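Local structure of protein-glutamine gamma-glutamyltransferase (Pseudomonas aeruginosa PAO1, 6G49) at residues Gln88-Trp92 against Asp169-Arg175; Gly258-Arg262 against Val290-Gln294; Val34-Ser38 against Leu49-Glu54; Tyr267-Glu271 against Val281-Asp285; Asn184-Leu190 against Val231-Asp237. The protein displays transglutaminase activity in vitro through its periplasmic domain, most of which is present here, and is critical for the viability of the bacterium. All coordinates share one frame; numbering follows the deposited sequence.

Contact 1. Residues Gln88-Trp92 against Asp169-Arg175; sequences QAPQW and DPRTRWR
Arg175 and Arg171 of helix 170-175 reach across to Ala89, Pro90 and Trp92, making a partly buried loop-to-helix contact in which one arginine grips backbone and the other stacks on an aromatic ring. Both end nitrogens of Arg175 converge on a single acceptor: NH1 lies 2.8 Å and NH2 3.0 Å from Pro90 O, which sits close to the guanidinium plane. These two bonds, with Ala89 CB 3.4 Å above the centre of one face, fix the orientation of the group; Trp92 CZ3 lies more distantly on the other face. At the other end, the guanidinium of Arg171 lies over one face of Trp92, with centres 4.3 Å apart and planes at 28°, a cation-pi stack. Asp169 OD1 meets Arg171 NE at 3.0 Å and Asp169 OD2 meets Arg171 NH2 at 2.9 Å. The same OD1 takes Arg171 N in the N-cap bond, which couples the helix start to the stack. Arg175 NH1 also forms a salt bridge with Glu79; in the conformer described, Gln91 NE2 bonds to the same carboxylate. Ala89 and Pro90 lean on Arg80, so the loop joins helix 170-175 to strand 72-81 of the large antiparallel sheet.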
# COMPACT_ATOMS: atom_id res chain seq x y z
N GLN A 88 -3.42 -4.01 10.70
CA GLN A 88 -3.99 -5.21 10.06
C GLN A 88 -5.20 -5.70 10.88
O GLN A 88 -5.13 -5.73 12.13
CB GLN A 88 -2.95 -6.35 10.00
CG GLN A 88 -3.39 -7.60 9.31
CD GLN A 88 -2.28 -8.63 9.24
OE1 GLN A 88 -1.67 -8.97 10.26
NE2 GLN A 88 -1.98 -9.01 8.01
N ALA A 89 -6.22 -6.10 10.14
CA ALA A 89 -7.41 -6.83 10.69
C ALA A 89 -7.25 -8.31 10.39
O ALA A 89 -6.60 -8.71 9.45
CB ALA A 89 -8.65 -6.25 10.10
N PRO A 90 -7.97 -9.19 11.09
CA PRO A 90 -8.05 -10.59 10.66
C PRO A 90 -8.69 -10.77 9.28
O PRO A 90 -9.59 -10.04 8.92
CB PRO A 90 -8.91 -11.24 11.74
CG PRO A 90 -8.92 -10.28 12.89
CD PRO A 90 -8.71 -8.87 12.31
N GLN A 91 -8.26 -11.80 8.52
CA GLN A 91 -8.73 -12.02 7.14
C GLN A 91 -9.30 -13.45 7.02
O GLN A 91 -9.05 -14.30 7.91
CB GLN A 91 -7.60 -11.86 6.10
CG GLN A 91 -6.86 -10.50 6.15
CD GLN A 91 -7.76 -9.33 5.78
OE1 GLN A 91 -8.66 -9.45 4.95
NE2 GLN A 91 -7.56 -8.22 6.46
N TRP A 92 -9.98 -13.72 5.90
CA TRP A 92 -10.42 -15.07 5.51
C TRP A 92 -9.85 -15.33 4.10
O TRP A 92 -9.06 -14.56 3.61
CB TRP A 92 -11.95 -15.22 5.60
CG TRP A 92 -12.76 -14.13 4.94
CD1 TRP A 92 -13.24 -14.12 3.66
CD2 TRP A 92 -13.24 -12.90 5.55
NE1 TRP A 92 -13.98 -12.99 3.43
CE2 TRP A 92 -13.97 -12.21 4.55
CE3 TRP A 92 -13.09 -12.31 6.81
CZ2 TRP A 92 -14.55 -10.96 4.79
CZ3 TRP A 92 -13.67 -11.08 7.05
CH2 TRP A 92 -14.39 -10.42 6.05
N ASP A 169 -18.07 -8.09 -0.27
CA ASP A 169 -18.64 -8.65 0.90
C ASP A 169 -19.09 -7.51 1.82
O ASP A 169 -18.35 -6.56 2.04
CB ASP A 169 -17.63 -9.49 1.68
CG ASP A 169 -18.24 -10.25 2.82
OD1 ASP A 169 -18.60 -9.65 3.88
OD2 ASP A 169 -18.25 -11.45 2.72
N PRO A 170 -20.34 -7.51 2.35
CA PRO A 170 -20.77 -6.42 3.24
C PRO A 170 -19.90 -6.18 4.47
O PRO A 170 -19.77 -5.02 4.84
CB PRO A 170 -22.23 -6.84 3.62
CG PRO A 170 -22.22 -8.31 3.38
CD PRO A 170 -21.39 -8.52 2.14
N ARG A 171 -19.29 -7.22 5.02
CA ARG A 171 -18.40 -7.07 6.16
C ARG A 171 -17.14 -6.30 5.74
O ARG A 171 -16.68 -5.45 6.49
CB ARG A 171 -18.02 -8.41 6.77
CG ARG A 171 -19.17 -9.14 7.45
CD ARG A 171 -18.78 -10.60 7.67
NE ARG A 171 -18.36 -11.24 6.44
CZ ARG A 171 -18.00 -12.51 6.32
NH1 ARG A 171 -17.93 -13.29 7.38
NH2 ARG A 171 -17.70 -13.01 5.12
N THR A 172 -16.61 -6.64 4.57
CA THR A 172 -15.41 -5.96 4.03
C THR A 172 -15.70 -4.48 3.76
O THR A 172 -14.94 -3.57 4.07
CB THR A 172 -14.91 -6.65 2.77
OG1 THR A 172 -14.70 -8.00 3.16
CG2 THR A 172 -13.60 -6.05 2.33
N ARG A 173 -16.86 -4.22 3.16
CA ARG A 173 -17.32 -2.87 2.92
C ARG A 173 -17.40 -2.08 4.24
O ARG A 173 -16.89 -0.95 4.32
CB ARG A 173 -18.64 -2.87 2.16
CG ARG A 173 -19.07 -1.53 1.61
CD ARG A 173 -20.36 -1.71 0.78
NE ARG A 173 -20.72 -0.58 0.00
CZ ARG A 173 -21.56 -0.70 -1.03
NH1 ARG A 173 -22.02 -1.90 -1.34
NH2 ARG A 173 -21.87 0.35 -1.73
N TRP A 174 -18.07 -2.64 5.26
CA TRP A 174 -18.25 -1.99 6.51
C TRP A 174 -16.91 -1.70 7.17
O TRP A 174 -16.66 -0.60 7.72
CB TRP A 174 -19.14 -2.82 7.44
CG TRP A 174 -19.74 -2.07 8.58
CD1 TRP A 174 -19.36 -1.98 9.88
CD2 TRP A 174 -20.89 -1.22 8.45
NE1 TRP A 174 -20.21 -1.12 10.55
CE2 TRP A 174 -21.11 -0.62 9.69
CE3 TRP A 174 -21.73 -0.95 7.37
CZ2 TRP A 174 -22.24 0.20 9.92
CZ3 TRP A 174 -22.82 -0.13 7.59
CH2 TRP A 174 -23.04 0.44 8.84
N ARG A 175 -16.04 -2.70 7.19
CA ARG A 175 -14.72 -2.60 7.82
C ARG A 175 -13.93 -1.45 7.19
O ARG A 175 -13.22 -0.75 7.91
CB ARG A 175 -13.99 -3.93 7.61
CG ARG A 175 -12.51 -3.87 7.94
CD ARG A 175 -11.88 -5.21 7.58
NE ARG A 175 -12.21 -6.22 8.54
CZ ARG A 175 -11.61 -7.41 8.62
NH1 ARG A 175 -10.69 -7.71 7.71
NH2 ARG A 175 -11.85 -8.22 9.67
O HOH W 1 -10.59 -7.55 4.42

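Contact 2. Residues Gly258-Arg262 against Val290-Gln294; sequences GIPAR and VEYWQ
Arg262, Glu291 and Pro260 bury the most surface where strand 261-265 and the residue before it meet strand 286-294 in the transglutaminase-like core. Arg262 and Glu291 form a hydrogen-bonded antiparallel pair: Arg262 N donates to Glu291 O at 2.9 Å, and Glu291 N returns a bond to Arg262 O at 3.1 Å. Their side chains leave on the same face. In each, CG stands between the backbone N and the carbonyl carbon (chi1 56° in Arg262, 62° in Glu291), and the extended chains then converge in a salt bridge. Arg262 NE meets Glu291 OE1 at 2.7 Å, on the anti side of the carboxylate, while Arg262 NH2 adds a weak bond to the same oxygen. Glu291 OE2 is left to Arg164 and Arg74, and Arg262 NH1 to Glu79. Pro260 holds the end of the pairing: its O accepts Trp293 N at 3.0 Å, with the donor tilted 28° from the carbonyl plane. The neighbouring pair, Ala261 and Tyr292, is non-hydrogen-bonded and projects to the other face, where Ile259 CG2 packs 3.9 Å from Tyr292 CB. The side chain of Val290 is about 7 Å from that of Asp303, an active-site residue by similarity. Helices 243-256 and 201-214 cover the Tyr292 face through Leu254 and Val205. On the Arg262 side, Trp299 of strand 298-302 touches Glu291, makes a cation-pi contact with Arg262 and meets Trp293 edge-to-face.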
# COMPACT_ATOMS: atom_id res chain seq x y z
N GLY A 258 -17.33 8.36 2.45
CA GLY A 258 -18.17 7.21 2.16
C GLY A 258 -17.64 6.27 1.09
O GLY A 258 -18.38 5.47 0.60
N ILE A 259 -16.32 6.30 0.82
CA ILE A 259 -15.65 5.46 -0.17
C ILE A 259 -14.84 4.44 0.61
O ILE A 259 -13.94 4.84 1.36
CB ILE A 259 -14.77 6.28 -1.14
CG1 ILE A 259 -15.60 7.30 -1.91
CG2 ILE A 259 -14.02 5.32 -2.07
CD1 ILE A 259 -14.85 8.24 -2.78
N PRO A 260 -15.11 3.11 0.49
CA PRO A 260 -14.31 2.14 1.23
C PRO A 260 -12.87 2.21 0.72
O PRO A 260 -12.65 2.31 -0.49
CB PRO A 260 -14.98 0.79 0.91
CG PRO A 260 -16.37 1.19 0.43
CD PRO A 260 -16.14 2.47 -0.36
N ALA A 261 -11.94 2.23 1.67
CA ALA A 261 -10.51 2.44 1.33
C ALA A 261 -9.67 1.81 2.40
O ALA A 261 -10.08 1.74 3.57
CB ALA A 261 -10.21 3.91 1.20
N ARG A 262 -8.43 1.40 2.03
CA ARG A 262 -7.53 0.82 3.01
C ARG A 262 -6.11 1.18 2.58
O ARG A 262 -5.87 1.53 1.43
CB ARG A 262 -7.73 -0.69 3.23
CG ARG A 262 -7.62 -1.50 1.95
CD ARG A 262 -8.04 -2.95 2.19
NE ARG A 262 -8.10 -3.67 0.94
CZ ARG A 262 -8.90 -4.71 0.67
NH1 ARG A 262 -9.72 -5.21 1.61
NH2 ARG A 262 -8.86 -5.27 -0.55
N VAL A 290 -2.59 3.31 -1.27
CA VAL A 290 -4.05 3.23 -0.99
C VAL A 290 -4.70 2.33 -2.04
O VAL A 290 -4.32 2.29 -3.20
CB VAL A 290 -4.68 4.63 -0.97
CG1 VAL A 290 -6.21 4.57 -0.79
CG2 VAL A 290 -4.05 5.47 0.12
N GLU A 291 -5.78 1.66 -1.64
CA GLU A 291 -6.77 1.15 -2.62
C GLU A 291 -8.16 1.49 -2.10
O GLU A 291 -8.42 1.51 -0.87
CB GLU A 291 -6.57 -0.33 -2.95
CG GLU A 291 -6.72 -1.26 -1.78
CD GLU A 291 -6.35 -2.71 -2.09
OE1 GLU A 291 -6.48 -3.56 -1.21
OE2 GLU A 291 -5.90 -2.96 -3.22
N TYR A 292 -9.04 1.73 -3.06
CA TYR A 292 -10.42 2.07 -2.76
C TYR A 292 -11.33 1.22 -3.65
O TYR A 292 -10.97 0.77 -4.74
CB TYR A 292 -10.67 3.57 -2.93
CG TYR A 292 -10.63 4.08 -4.35
CD1 TYR A 292 -9.42 4.28 -5.03
CD2 TYR A 292 -11.80 4.23 -5.06
CE1 TYR A 292 -9.43 4.65 -6.38
CE2 TYR A 292 -11.79 4.63 -6.39
CZ TYR A 292 -10.62 4.83 -7.04
OH TYR A 292 -10.73 5.24 -8.34
N TRP A 293 -12.58 1.13 -3.21
CA TRP A 293 -13.54 0.26 -3.85
C TRP A 293 -14.68 1.08 -4.43
O TRP A 293 -15.16 2.04 -3.83
CB TRP A 293 -14.11 -0.74 -2.83
CG TRP A 293 -15.03 -1.75 -3.46
CD1 TRP A 293 -14.68 -2.92 -4.08
CD2 TRP A 293 -16.46 -1.62 -3.59
NE1 TRP A 293 -15.81 -3.51 -4.61
CE2 TRP A 293 -16.90 -2.73 -4.33
CE3 TRP A 293 -17.37 -0.65 -3.18
CZ2 TRP A 293 -18.25 -2.93 -4.64
CZ3 TRP A 293 -18.71 -0.83 -3.51
CH2 TRP A 293 -19.13 -1.99 -4.18
N GLN A 294 -15.15 0.59 -5.56
CA GLN A 294 -16.41 1.11 -6.13
C GLN A 294 -17.10 -0.03 -6.85
O GLN A 294 -16.52 -1.04 -7.24
CB GLN A 294 -16.11 2.29 -7.06
CG GLN A 294 -15.47 1.89 -8.37
CD GLN A 294 -14.91 3.11 -9.04
OE1 GLN A 294 -13.69 3.27 -9.15
NE2 GLN A 294 -15.80 3.99 -9.46

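Contact 3. Residues Val34-Ser38 against Leu49-Glu54; sequences VTGLS and LGRSAE
Glu54 OE2 is approached by two groups near the start of the ordered chain: Thr35 OG1 gives it a weak hydrogen bond at 3.1 Å, and a water 2.9 Å away donates to it. That water also accepts from Thr35 N at 3.0 Å, so amide and hydroxyl both reach one carboxylate oxygen. With chi1 at -64°, Thr35 turns OG1 to Glu54 while CG2 lies anti to the backbone N, alongside Leu49. Thr35 CG2 sits 3.4 Å from Leu49 CD2, tighter than an ordinary carbon contact. The other methyl, Leu49 CD1, meets Leu37 CD2 at 3.8 Å where the two leucines cross at about a right angle. Ser52 OG accepts Glu54 N in an ST turn. The contact lies in the N-terminal part of the periplasmic domain, with the side chain of Leu37 about 8 Å from those of Cys243 and His287, active-site residues by similarity. A buried leucine pair beside a weak, water-assisted polar link suggests that the loop is held to helix 45-50 probably more by apolar contact.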
# COMPACT_ATOMS: atom_id res chain seq x y z
N VAL A 34 14.88 -8.14 14.06
CA VAL A 34 14.72 -8.28 12.58
C VAL A 34 13.91 -7.06 12.09
O VAL A 34 12.69 -7.00 12.25
CB VAL A 34 14.09 -9.64 12.21
CG1 VAL A 34 13.72 -9.78 10.74
CG2 VAL A 34 14.99 -10.80 12.62
N THR A 35 14.63 -6.07 11.54
CA THR A 35 14.05 -4.88 10.90
C THR A 35 13.10 -5.30 9.77
O THR A 35 13.35 -6.28 9.05
CB THR A 35 15.16 -4.02 10.28
OG1 THR A 35 15.99 -3.55 11.34
CG2 THR A 35 14.65 -2.84 9.49
N GLY A 36 11.98 -4.60 9.63
CA GLY A 36 11.02 -4.97 8.57
C GLY A 36 9.66 -4.37 8.87
O GLY A 36 9.48 -3.63 9.89
N LEU A 37 8.71 -4.60 7.96
CA LEU A 37 7.37 -4.16 8.14
C LEU A 37 6.72 -4.94 9.26
O LEU A 37 6.92 -6.14 9.34
CB LEU A 37 6.53 -4.41 6.89
CG LEU A 37 6.83 -3.53 5.69
CD1 LEU A 37 6.11 -4.10 4.47
CD2 LEU A 37 6.38 -2.11 5.98
N SER A 38 5.84 -4.28 10.00
CA SER A 38 5.03 -4.99 10.98
C SER A 38 3.56 -4.75 10.68
O SER A 38 3.23 -4.17 9.63
CB SER A 38 5.41 -4.52 12.35
OG SER A 38 4.92 -3.26 12.53
N LEU A 49 12.08 2.83 8.44
CA LEU A 49 12.60 1.87 7.46
C LEU A 49 13.31 2.55 6.29
O LEU A 49 14.23 1.95 5.67
CB LEU A 49 11.49 0.94 6.89
CG LEU A 49 10.91 -0.10 7.84
CD1 LEU A 49 9.72 -0.83 7.17
CD2 LEU A 49 11.94 -1.15 8.31
N GLY A 50 12.88 3.74 5.93
CA GLY A 50 13.49 4.54 4.89
C GLY A 50 14.96 4.79 5.18
O GLY A 50 15.69 5.21 4.26
N ARG A 51 15.33 4.65 6.47
CA ARG A 51 16.67 4.90 6.98
C ARG A 51 17.48 3.61 7.11
O ARG A 51 18.65 3.64 7.53
CB ARG A 51 16.56 5.73 8.29
CG ARG A 51 15.98 7.11 8.02
CD ARG A 51 16.10 8.12 9.15
NE ARG A 51 15.46 7.63 10.37
CZ ARG A 51 14.20 7.91 10.75
NH1 ARG A 51 13.43 8.71 10.04
NH2 ARG A 51 13.72 7.37 11.85
N SER A 52 16.91 2.44 6.76
CA SER A 52 17.60 1.14 6.84
C SER A 52 17.99 0.67 5.44
O SER A 52 17.16 0.68 4.50
CB SER A 52 16.77 0.05 7.49
OG SER A 52 17.42 -1.22 7.43
N ALA A 53 19.26 0.23 5.29
CA ALA A 53 19.73 -0.39 4.04
C ALA A 53 19.81 -1.90 4.14
O ALA A 53 20.51 -2.56 3.32
CB ALA A 53 21.06 0.22 3.62
N GLU A 54 19.14 -2.53 5.11
CA GLU A 54 19.12 -3.93 5.15
C GLU A 54 18.35 -4.46 3.95
O GLU A 54 17.38 -3.88 3.48
CB GLU A 54 18.55 -4.43 6.47
CG GLU A 54 19.50 -4.07 7.59
CD GLU A 54 19.23 -4.76 8.89
OE1 GLU A 54 20.17 -5.36 9.43
OE2 GLU A 54 18.09 -4.70 9.31
O HOH W 2 17.35 -7.07 10.88

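Contact 4. Residues Tyr267-Glu271 against Val281-Asp285; sequences YQGGE and VHQFD
Glu271 and Asp285 both carry CG anti to the carbonyl carbon, but a bend in Glu271 (chi2 74°) folds its carboxylate toward segment 281-285, where it meets that of Asp285 from the opposite direction. The two groups are nearly coplanar, 27° apart, and Glu271 OE2 lies only 2.5 Å from Asp285 OD2, a separation suggesting that one acid probably holds a proton. Glu271 OE1 takes His282 ND1 at 2.5 Å; OE1 lies close to the imidazole plane, though the carboxylate is turned 34° from it, and is met on the anti side but well out of the carboxylate plane. Asp285 OD2 in turn accepts His282 N at 3.1 Å, so one histidine engages both acids. A water accepts from Gly270 N and donates to Asp285 OD1, joining the Gly269-Gly270 loop to the same cluster. At the other end, Gln268 N donates to Asp285 O at 2.8 Å. Tyr267 spans the segment 281-285: its CB touches Val281 CG1 at 3.7 Å, and its OH donates to Gln283 OE1 at 2.7 Å. Phe122 meets the Tyr267 ring edge-to-face. The side chain of Gln268 starts away from segment 281-285 and touches His287, an active-site residue by similarity. The acid cluster is a His-carboxylate hydrogen bond with a second acid beside it, fastening the 3-10 segment that leads into strand 286-294, which carries His287 in the transglutaminase-like core.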
# COMPACT_ATOMS: atom_id res chain seq x y z
N TYR A 267 6.60 -2.65 -0.44
CA TYR A 267 7.80 -2.01 -0.93
C TYR A 267 7.48 -1.48 -2.33
O TYR A 267 6.60 -2.03 -3.00
CB TYR A 267 8.96 -3.01 -1.01
CG TYR A 267 9.36 -3.57 0.32
CD1 TYR A 267 8.67 -4.63 0.89
CD2 TYR A 267 10.35 -2.93 1.06
CE1 TYR A 267 9.00 -5.10 2.17
CE2 TYR A 267 10.67 -3.38 2.33
CZ TYR A 267 9.97 -4.44 2.88
OH TYR A 267 10.32 -4.87 4.13
N GLN A 268 8.22 -0.46 -2.77
CA GLN A 268 8.05 0.03 -4.13
C GLN A 268 9.45 0.17 -4.74
O GLN A 268 10.25 0.90 -4.19
CB GLN A 268 7.26 1.33 -4.19
CG GLN A 268 6.67 1.63 -5.54
CD GLN A 268 7.65 1.99 -6.64
OE1 GLN A 268 8.66 2.59 -6.37
NE2 GLN A 268 7.28 1.66 -7.87
N GLY A 269 9.60 -0.45 -5.91
CA GLY A 269 10.80 -0.26 -6.72
C GLY A 269 11.76 -1.40 -6.54
O GLY A 269 11.44 -2.56 -6.63
N GLY A 270 13.02 -1.03 -6.38
CA GLY A 270 14.10 -1.99 -6.26
C GLY A 270 15.34 -1.49 -6.99
O GLY A 270 15.30 -0.54 -7.73
N GLU A 271 16.45 -2.17 -6.74
CA GLU A 271 17.73 -1.81 -7.31
C GLU A 271 18.26 -2.94 -8.20
O GLU A 271 18.40 -4.05 -7.76
CB GLU A 271 18.70 -1.57 -6.16
CG GLU A 271 18.28 -0.45 -5.19
CD GLU A 271 17.13 -0.79 -4.24
OE1 GLU A 271 17.23 -1.72 -3.44
OE2 GLU A 271 16.11 -0.09 -4.28
N VAL A 281 15.65 -5.48 -3.28
CA VAL A 281 14.69 -4.58 -2.61
C VAL A 281 15.17 -4.47 -1.17
O VAL A 281 15.16 -5.48 -0.43
CB VAL A 281 13.26 -5.10 -2.76
CG1 VAL A 281 12.31 -4.10 -2.08
CG2 VAL A 281 12.87 -5.26 -4.21
N HIS A 282 15.59 -3.27 -0.80
CA HIS A 282 16.06 -3.02 0.58
C HIS A 282 14.94 -2.43 1.43
O HIS A 282 13.93 -1.95 0.91
CB HIS A 282 17.27 -2.09 0.54
CG HIS A 282 18.45 -2.69 -0.15
ND1 HIS A 282 18.64 -2.53 -1.52
CD2 HIS A 282 19.52 -3.36 0.35
CE1 HIS A 282 19.81 -3.10 -1.83
NE2 HIS A 282 20.37 -3.63 -0.73
N GLN A 283 15.21 -2.33 2.73
CA GLN A 283 14.20 -1.79 3.65
C GLN A 283 13.89 -0.35 3.28
O GLN A 283 12.73 0.12 3.50
CB GLN A 283 14.62 -1.95 5.12
CG GLN A 283 14.70 -3.37 5.61
CD GLN A 283 13.45 -4.19 5.45
OE1 GLN A 283 12.36 -3.62 5.27
NE2 GLN A 283 13.59 -5.51 5.62
N PHE A 284 14.83 0.42 2.71
CA PHE A 284 14.56 1.79 2.35
C PHE A 284 13.50 1.92 1.25
O PHE A 284 13.02 3.07 1.02
CB PHE A 284 15.84 2.59 2.02
CG PHE A 284 16.71 2.06 0.90
CD1 PHE A 284 16.30 1.98 -0.41
CD2 PHE A 284 17.99 1.58 1.20
CE1 PHE A 284 17.14 1.50 -1.40
CE2 PHE A 284 18.82 1.08 0.19
CZ PHE A 284 18.39 1.03 -1.09
N ASP A 285 13.20 0.83 0.55
CA ASP A 285 12.16 0.81 -0.46
C ASP A 285 10.77 0.58 0.16
O ASP A 285 9.77 0.49 -0.60
CB ASP A 285 12.43 -0.26 -1.49
CG ASP A 285 13.67 0.02 -2.35
OD1 ASP A 285 13.86 1.19 -2.68
OD2 ASP A 285 14.47 -0.92 -2.54
O HOH W 3 13.34 1.76 -5.44

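Contact 5. Residues Asn184-Leu190 against Val231-Asp237; sequences NPRARAL and VDDFLFD
Arg186 and Ala187 each enter a hole on helix 231-237, the first among Asp232, Asp233, Phe236 and Asp237, the second among Val231, Asp232, Leu235 and Phe236. This is knobs-into-holes helix packing with a salt-bridge network along its rim; the axes approach to 8.5 Å at 63°. Asp232 is central: its OD2 accepts Arg186 N at 2.9 Å and its OD1 accepts Ala187 N at 2.7 Å, so the carboxylate binds two amides of the first turn of helix 185-190. Around it Ala187 CB packs on Val231 CG1 at 3.8 Å, and Leu190 CD2 meets the edge of the Phe236 ring, 3.9 Å from CZ. Further out, the Arg186 chain bends at chi3 (-76°); its guanidinium has Phe236 CD2 over one face and goes on to Asp237, end-on, while Asp233 stands near its plane in a longer salt bridge; Asp233 OD2 also accepts Gly227 N. Water holds the near end, accepting from Arg186 NE and donating to Asp232 OD2. Helix 243-256 touches Asn184 and Ala187 through Phe252, and Asp229 takes Asn184 N. Asn184 OD1 itself receives Asp232 N in a nearly straight bond of 3.0 Å, with the donor standing 38° out of the amide plane.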
# COMPACT_ATOMS: atom_id res chain seq x y z
N ASN A 184 -9.71 14.65 14.22
CA ASN A 184 -9.55 15.08 12.82
C ASN A 184 -10.79 15.67 12.21
O ASN A 184 -11.22 15.32 11.10
CB ASN A 184 -8.98 13.92 11.99
CG ASN A 184 -7.62 13.50 12.46
OD1 ASN A 184 -6.67 14.33 12.46
ND2 ASN A 184 -7.50 12.25 12.91
N PRO A 185 -11.43 16.68 12.88
CA PRO A 185 -12.63 17.29 12.34
C PRO A 185 -12.39 18.03 11.01
O PRO A 185 -13.26 18.08 10.16
CB PRO A 185 -13.01 18.29 13.46
CG PRO A 185 -11.70 18.62 14.15
CD PRO A 185 -10.97 17.27 14.15
N ARG A 186 -11.20 18.60 10.82
CA ARG A 186 -10.94 19.34 9.58
C ARG A 186 -10.96 18.38 8.37
O ARG A 186 -11.45 18.69 7.31
CB ARG A 186 -9.68 20.20 9.68
CG ARG A 186 -9.82 21.39 10.64
CD ARG A 186 -8.55 22.25 10.66
NE ARG A 186 -7.44 21.67 11.41
CZ ARG A 186 -6.15 22.04 11.33
NH1 ARG A 186 -5.77 22.98 10.47
NH2 ARG A 186 -5.27 21.45 12.12
N ALA A 187 -10.34 17.21 8.53
CA ALA A 187 -10.29 16.25 7.46
C ALA A 187 -11.69 15.70 7.14
O ALA A 187 -12.01 15.48 5.95
CB ALA A 187 -9.32 15.15 7.82
N ARG A 188 -12.52 15.52 8.19
CA ARG A 188 -13.89 15.10 8.00
C ARG A 188 -14.66 16.18 7.23
O ARG A 188 -15.44 15.87 6.33
CB ARG A 188 -14.55 14.78 9.34
CG ARG A 188 -14.17 13.43 9.93
CD ARG A 188 -14.75 13.32 11.32
NE ARG A 188 -13.81 12.74 12.26
CZ ARG A 188 -13.72 11.45 12.53
NH1 ARG A 188 -14.68 10.61 12.16
NH2 ARG A 188 -12.66 10.98 13.18
N ALA A 189 -14.41 17.46 7.56
CA ALA A 189 -15.08 18.57 6.80
C ALA A 189 -14.68 18.57 5.32
O ALA A 189 -15.49 18.75 4.42
CB ALA A 189 -14.75 19.91 7.46
N LEU A 190 -13.38 18.36 5.05
CA LEU A 190 -12.92 18.24 3.69
C LEU A 190 -13.63 17.10 2.97
O LEU A 190 -14.04 17.26 1.85
CB LEU A 190 -11.40 18.06 3.69
CG LEU A 190 -10.78 17.78 2.33
CD1 LEU A 190 -10.91 18.96 1.36
CD2 LEU A 190 -9.31 17.39 2.46
N VAL A 231 -4.08 13.64 11.20
CA VAL A 231 -4.43 13.77 9.81
C VAL A 231 -4.64 15.26 9.49
O VAL A 231 -4.17 15.76 8.47
CB VAL A 231 -5.66 12.92 9.45
CG1 VAL A 231 -6.14 13.14 8.04
CG2 VAL A 231 -5.37 11.45 9.71
N ASP A 232 -5.41 15.97 10.32
CA ASP A 232 -5.62 17.43 10.10
C ASP A 232 -4.26 18.16 10.05
O ASP A 232 -4.08 19.01 9.18
CB ASP A 232 -6.45 18.02 11.25
CG ASP A 232 -7.92 17.69 11.23
OD1 ASP A 232 -8.32 16.88 10.35
OD2 ASP A 232 -8.68 18.24 12.14
N ASP A 233 -3.42 17.88 11.04
CA ASP A 233 -2.12 18.60 11.19
C ASP A 233 -1.27 18.41 9.92
O ASP A 233 -0.68 19.36 9.36
CB ASP A 233 -1.38 18.18 12.46
CG ASP A 233 -2.09 18.60 13.75
OD1 ASP A 233 -3.04 19.40 13.67
OD2 ASP A 233 -1.75 18.02 14.78
N PHE A 234 -1.22 17.18 9.42
CA PHE A 234 -0.51 16.88 8.19
C PHE A 234 -1.16 17.56 7.00
O PHE A 234 -0.48 18.20 6.21
CB PHE A 234 -0.36 15.37 7.99
CG PHE A 234 0.06 15.01 6.60
CD1 PHE A 234 1.38 15.23 6.16
CD2 PHE A 234 -0.81 14.39 5.72
CE1 PHE A 234 1.75 14.91 4.87
CE2 PHE A 234 -0.44 14.06 4.42
CZ PHE A 234 0.87 14.29 4.00
N LEU A 235 -2.47 17.41 6.78
CA LEU A 235 -3.08 17.92 5.53
C LEU A 235 -3.10 19.47 5.45
O LEU A 235 -3.14 19.97 4.37
CB LEU A 235 -4.52 17.44 5.41
CG LEU A 235 -4.67 15.97 5.04
CD1 LEU A 235 -6.15 15.56 5.09
CD2 LEU A 235 -4.07 15.72 3.67
N PHE A 236 -3.26 20.12 6.60
CA PHE A 236 -3.64 21.57 6.60
C PHE A 236 -2.57 22.45 7.28
O PHE A 236 -2.63 23.66 7.12
CB PHE A 236 -5.00 21.78 7.27
CG PHE A 236 -6.08 20.90 6.70
CD1 PHE A 236 -6.47 21.05 5.39
CD2 PHE A 236 -6.70 19.96 7.49
CE1 PHE A 236 -7.46 20.23 4.86
CE2 PHE A 236 -7.68 19.14 6.96
CZ PHE A 236 -8.04 19.26 5.64
N ASP A 237 -1.67 21.87 8.06
CA ASP A 237 -0.65 22.64 8.84
C ASP A 237 0.76 22.35 8.31
O ASP A 237 1.36 23.21 7.65
CB ASP A 237 -0.80 22.43 10.34
CG ASP A 237 -2.18 22.78 10.89
OD1 ASP A 237 -2.96 23.45 10.16
OD2 ASP A 237 -2.48 22.35 12.05
O HOH W 4 -4.62 11.31 13.54
O HOH W 5 -7.68 19.95 13.79

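How the contacts relate
From the N terminus, contact 3 closes first, folding the opening loop back onto the end of helix 45-50. Contact 1 then closes a long, strand-rich loop and brings helix 170-175 onto residues 88-92. Contact 5 follows, joining helix 185-197 to helix 230-238. Contact 2 closes last, and contact 4 is nested inside its loop; no pair of contacts crosses. Two pairs touch. Contacts 3 and 4, with centres about 10 Å apart, meet where Glu54 O lies 2.8 Å from Gln283 N, a probable hydrogen bond between the N-terminal part and the core. Contacts 1 and 2 meet through Arg173, which packs on Trp293 and Pro260.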